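Long-range contact in glucose 1-dehydrogenase (Haloferax mediterranei, PDB 2B5W), which oxidises D-glucose and several other aldose sugars with NAD(P)+, preferring NADP+, as a zinc-dependent homodimeric enzyme of the alcohol dehydrogenase family: residues G51-A65 against R115-F128. The protein carries 1 engineered substitution. Numbering follows the deposited sequence.
Sequences GFPEGEDHLVLGHEA and RGIVGAHGYMSEFF. With ZN (zinc ion), chain B.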
# COMPACT_ATOMS: atom_id res chain seq x y z
N GLY A 51 24.61 2.29 -17.53
CA GLY A 51 23.79 3.49 -17.62
C GLY A 51 24.32 4.61 -18.50
O GLY A 51 23.67 5.64 -18.63
N PHE A 52 25.49 4.45 -19.11
CA PHE A 52 26.01 5.48 -20.00
C PHE A 52 25.05 5.61 -21.17
O PHE A 52 24.43 4.61 -21.59
CB PHE A 52 27.42 5.16 -20.52
CG PHE A 52 28.53 5.32 -19.50
CD1 PHE A 52 28.28 5.35 -18.13
CD2 PHE A 52 29.85 5.39 -19.92
CE1 PHE A 52 29.29 5.49 -17.21
CE2 PHE A 52 30.88 5.51 -19.00
CZ PHE A 52 30.59 5.57 -17.64
N PRO A 53 24.91 6.82 -21.71
CA PRO A 53 24.08 7.03 -22.90
C PRO A 53 24.63 6.21 -24.07
O PRO A 53 25.83 6.08 -24.22
CB PRO A 53 24.18 8.53 -23.16
CG PRO A 53 24.66 9.11 -21.86
CD PRO A 53 25.50 8.07 -21.22
N GLU A 54 23.73 5.66 -24.87
CA GLU A 54 24.09 4.87 -26.05
C GLU A 54 25.29 5.43 -26.80
O GLU A 54 25.24 6.54 -27.33
CB GLU A 54 22.90 4.84 -27.03
CG GLU A 54 22.84 3.62 -27.94
CD GLU A 54 23.39 2.36 -27.28
OE1 GLU A 54 24.59 2.31 -26.90
OE2 GLU A 54 22.61 1.40 -27.15
N GLY A 55 26.35 4.62 -26.87
CA GLY A 55 27.46 4.89 -27.77
C GLY A 55 28.42 5.96 -27.28
O GLY A 55 29.25 6.45 -28.05
N GLU A 56 28.31 6.31 -26.00
CA GLU A 56 29.14 7.35 -25.41
C GLU A 56 30.04 6.78 -24.34
O GLU A 56 29.74 5.75 -23.74
CB GLU A 56 28.26 8.47 -24.86
CG GLU A 56 27.45 9.10 -25.98
CD GLU A 56 26.94 10.48 -25.66
OE1 GLU A 56 27.76 11.34 -25.23
OE2 GLU A 56 25.71 10.70 -25.86
N ASP A 57 31.16 7.46 -24.12
CA ASP A 57 32.22 6.94 -23.28
C ASP A 57 32.25 7.53 -21.87
O ASP A 57 33.22 7.35 -21.13
CB ASP A 57 33.60 7.12 -23.96
CG ASP A 57 34.03 8.59 -24.09
OD1 ASP A 57 33.38 9.51 -23.55
OD2 ASP A 57 35.05 8.91 -24.73
N HIS A 58 31.16 8.20 -21.51
CA HIS A 58 31.06 8.82 -20.19
C HIS A 58 29.59 9.07 -19.88
O HIS A 58 28.73 8.94 -20.76
CB HIS A 58 31.82 10.16 -20.20
CG HIS A 58 31.18 11.21 -21.05
ND1 HIS A 58 31.34 11.27 -22.42
CD2 HIS A 58 30.33 12.22 -20.74
CE1 HIS A 58 30.65 12.28 -22.90
NE2 HIS A 58 30.03 12.88 -21.90
N LEU A 59 29.33 9.44 -18.63
CA LEU A 59 28.03 9.90 -18.21
C LEU A 59 28.25 11.19 -17.40
O LEU A 59 28.92 11.17 -16.38
CB LEU A 59 27.35 8.86 -17.34
CG LEU A 59 26.05 9.31 -16.65
CD1 LEU A 59 24.99 9.59 -17.69
CD2 LEU A 59 25.59 8.26 -15.71
N VAL A 60 27.69 12.29 -17.88
CA VAL A 60 27.71 13.53 -17.09
C VAL A 60 26.79 13.31 -15.89
O VAL A 60 25.65 12.82 -16.05
CB VAL A 60 27.23 14.73 -17.90
CG1 VAL A 60 27.07 15.96 -17.01
CG2 VAL A 60 28.22 15.05 -19.05
N LEU A 61 27.29 13.59 -14.69
CA LEU A 61 26.55 13.35 -13.48
C LEU A 61 25.57 14.49 -13.18
O LEU A 61 25.62 15.52 -13.82
CB LEU A 61 27.51 13.20 -12.31
CG LEU A 61 28.47 12.00 -12.35
CD1 LEU A 61 29.46 12.15 -11.19
CD2 LEU A 61 27.70 10.71 -12.24
N GLY A 62 24.71 14.25 -12.19
CA GLY A 62 23.88 15.27 -11.58
C GLY A 62 22.44 15.24 -12.06
O GLY A 62 22.16 15.41 -13.25
N HIS A 63 21.53 15.12 -11.11
CA HIS A 63 20.10 15.14 -11.44
C HIS A 63 19.34 16.17 -10.59
O HIS A 63 18.13 16.31 -10.75
CB HIS A 63 19.48 13.75 -11.22
CG HIS A 63 19.66 13.25 -9.83
ND1 HIS A 63 20.83 12.66 -9.40
CD2 HIS A 63 18.85 13.33 -8.75
CE1 HIS A 63 20.74 12.42 -8.10
NE2 HIS A 63 19.56 12.83 -7.67
N GLU A 64 20.01 16.84 -9.67
CA GLU A 64 19.38 17.85 -8.79
C GLU A 64 19.89 19.27 -9.14
O GLU A 64 20.82 19.79 -8.50
CB GLU A 64 19.76 17.57 -7.35
CG GLU A 64 19.55 16.17 -6.86
CD GLU A 64 20.04 15.98 -5.45
OE1 GLU A 64 20.61 16.93 -4.87
OE2 GLU A 64 19.79 14.91 -4.91
N ALA A 65 19.24 19.95 -10.07
CA ALA A 65 19.80 21.13 -10.65
C ALA A 65 18.92 22.32 -10.50
O ALA A 65 17.70 22.18 -10.39
CB ALA A 65 20.06 20.94 -12.13
N ARG A 115 18.12 11.58 -16.36
CA ARG A 115 19.29 12.43 -16.61
C ARG A 115 20.24 12.35 -15.41
O ARG A 115 19.84 12.53 -14.25
CB ARG A 115 18.83 13.86 -16.89
CG ARG A 115 18.16 13.99 -18.27
CD ARG A 115 18.21 15.34 -18.95
NE ARG A 115 19.57 15.85 -19.07
CZ ARG A 115 19.90 16.95 -19.72
NH1 ARG A 115 18.99 17.67 -20.36
NH2 ARG A 115 21.18 17.35 -19.70
N GLY A 116 21.51 12.05 -15.71
CA GLY A 116 22.55 11.91 -14.71
C GLY A 116 22.61 10.55 -14.04
O GLY A 116 23.41 10.33 -13.14
N ILE A 117 21.74 9.63 -14.44
CA ILE A 117 21.59 8.37 -13.72
C ILE A 117 21.58 7.18 -14.68
O ILE A 117 22.39 6.27 -14.54
CB ILE A 117 20.32 8.39 -12.86
CG1 ILE A 117 20.34 9.56 -11.91
CG2 ILE A 117 20.22 7.07 -12.07
CD1 ILE A 117 19.00 9.75 -11.17
N VAL A 118 20.65 7.17 -15.62
CA VAL A 118 20.59 6.07 -16.60
C VAL A 118 20.16 6.52 -17.98
O VAL A 118 19.07 7.06 -18.19
CB VAL A 118 19.71 4.91 -16.09
CG1 VAL A 118 18.31 5.39 -15.69
CG2 VAL A 118 19.66 3.77 -17.13
N GLY A 119 21.05 6.32 -18.95
CA GLY A 119 20.72 6.52 -20.34
C GLY A 119 20.85 7.92 -20.91
O GLY A 119 20.78 8.09 -22.14
N ALA A 120 21.06 8.93 -20.05
CA ALA A 120 21.08 10.31 -20.51
C ALA A 120 21.98 11.12 -19.58
O ALA A 120 21.96 10.95 -18.38
CB ALA A 120 19.67 10.90 -20.54
N HIS A 121 22.79 11.98 -20.17
CA HIS A 121 23.66 12.87 -19.43
C HIS A 121 22.85 13.77 -18.50
O HIS A 121 21.75 14.17 -18.82
CB HIS A 121 24.45 13.76 -20.37
CG HIS A 121 25.43 13.00 -21.19
ND1 HIS A 121 26.37 12.18 -20.62
CD2 HIS A 121 25.59 12.90 -22.53
CE1 HIS A 121 27.09 11.62 -21.58
NE2 HIS A 121 26.64 12.04 -22.75
N GLY A 122 23.48 14.06 -17.37
CA GLY A 122 22.90 14.87 -16.32
C GLY A 122 23.16 16.35 -16.52
O GLY A 122 23.35 16.83 -17.65
N TYR A 123 23.19 17.07 -15.39
CA TYR A 123 23.16 18.51 -15.37
C TYR A 123 24.45 19.19 -14.88
O TYR A 123 24.51 20.43 -14.88
CB TYR A 123 21.99 18.99 -14.50
CG TYR A 123 20.65 18.47 -14.97
CD1 TYR A 123 20.20 18.76 -16.25
CD2 TYR A 123 19.83 17.70 -14.15
CE1 TYR A 123 18.98 18.28 -16.70
CE2 TYR A 123 18.64 17.22 -14.60
CZ TYR A 123 18.22 17.51 -15.87
OH TYR A 123 17.01 17.04 -16.36
N MET A 124 25.47 18.40 -14.50
CA MET A 124 26.73 18.97 -14.04
C MET A 124 27.58 19.42 -15.22
O MET A 124 28.63 18.85 -15.51
CB MET A 124 27.51 17.98 -13.17
CG MET A 124 26.90 17.81 -11.82
SD MET A 124 27.87 16.73 -10.78
CE MET A 124 26.86 16.82 -9.28
N SER A 125 27.09 20.43 -15.91
CA SER A 125 27.77 21.04 -17.03
C SER A 125 27.43 22.51 -16.97
O SER A 125 26.46 22.89 -16.31
CB SER A 125 27.34 20.42 -18.38
OG SER A 125 25.95 20.49 -18.61
N GLU A 126 28.20 23.37 -17.63
CA GLU A 126 27.94 24.79 -17.52
C GLU A 126 26.60 25.20 -18.10
O GLU A 126 26.01 26.16 -17.64
CB GLU A 126 29.10 25.58 -18.14
CG GLU A 126 30.39 25.37 -17.36
CD GLU A 126 31.56 26.16 -17.88
OE1 GLU A 126 32.13 25.79 -18.93
OE2 GLU A 126 31.95 27.14 -17.21
N PHE A 127 26.13 24.46 -19.11
CA PHE A 127 24.84 24.68 -19.76
C PHE A 127 24.16 23.35 -20.00
O PHE A 127 24.79 22.31 -20.15
CB PHE A 127 24.97 25.41 -21.10
CG PHE A 127 25.56 26.77 -20.99
CD1 PHE A 127 24.76 27.91 -20.89
CD2 PHE A 127 26.95 26.92 -20.94
CE1 PHE A 127 25.34 29.16 -20.76
CE2 PHE A 127 27.52 28.16 -20.79
CZ PHE A 127 26.72 29.29 -20.71
N PHE A 128 22.82 23.39 -20.04
CA PHE A 128 22.04 22.25 -20.48
C PHE A 128 20.76 22.73 -21.17
O PHE A 128 20.36 23.90 -21.01
CB PHE A 128 21.74 21.27 -19.32
CG PHE A 128 20.86 21.82 -18.23
CD1 PHE A 128 21.41 22.45 -17.12
CD2 PHE A 128 19.48 21.70 -18.32
CE1 PHE A 128 20.59 22.95 -16.10
CE2 PHE A 128 18.64 22.20 -17.30
CZ PHE A 128 19.19 22.82 -16.21
ZN ZN B . 19.42 13.23 -5.64
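His121 is gripped by segment 51-65 at both ring nitrogens. Its NE2 gives a nearly straight hydrogen bond to Glu56 OE1 (2.8 Å, 176° at the hydrogen); the oxygen lies in the ring plane but is itself met from above its carboxylate. His121 ND1 takes the backbone N-H of Val60 (N to ND1 3.0 Å); with ND1 accepting and NE2 donating, the ring is most simply read as the neutral NE2-H tautomer. Pro53 CG sits over the ring centre in a CH-pi contact, 3.6 Å from the centroid, while the His58 ring runs nearly parallel (planes at 14°) but slid aside. CG of His121 stands anti to its carbonyl carbon (chi1 -67°), which carries the ring across to these partners. Replacing His121 by an alanine removes the ring, and the Glu56 carboxylate and the Val60 amide would probably be left without their mates, with a gap opened beside Pro53.

Further along, the carbonyls of Val60, Leu61 and Gly62 accept the amides of Gly122 (N to Val60 O 2.8 Å), Met124 and Tyr123 respectively. A CB on Gly62 would collide with Met124 CG, and one on Gly122 with those three carbonyl oxygens. Behind this, Arg115 NE and NH2 donate hydrogen bonds to His121 O (from NE, 2.8 Å) and Gly122 O, holding the backbone there from the same segment.

Ile117 CD1 lies over one face of the His63 ring, 4.1 Å from its centroid. His63 NE2 (2.1 Å) and Glu64 OE2 (1.9 Å) bind the catalytic zinc with Cys38, an engineered residue. Coordination thus sets the His63 ring, while the 122-124 amides, beside the Glu56-His121-His58 group, hold the chain leading into both zinc ligands of the GroES-like domain.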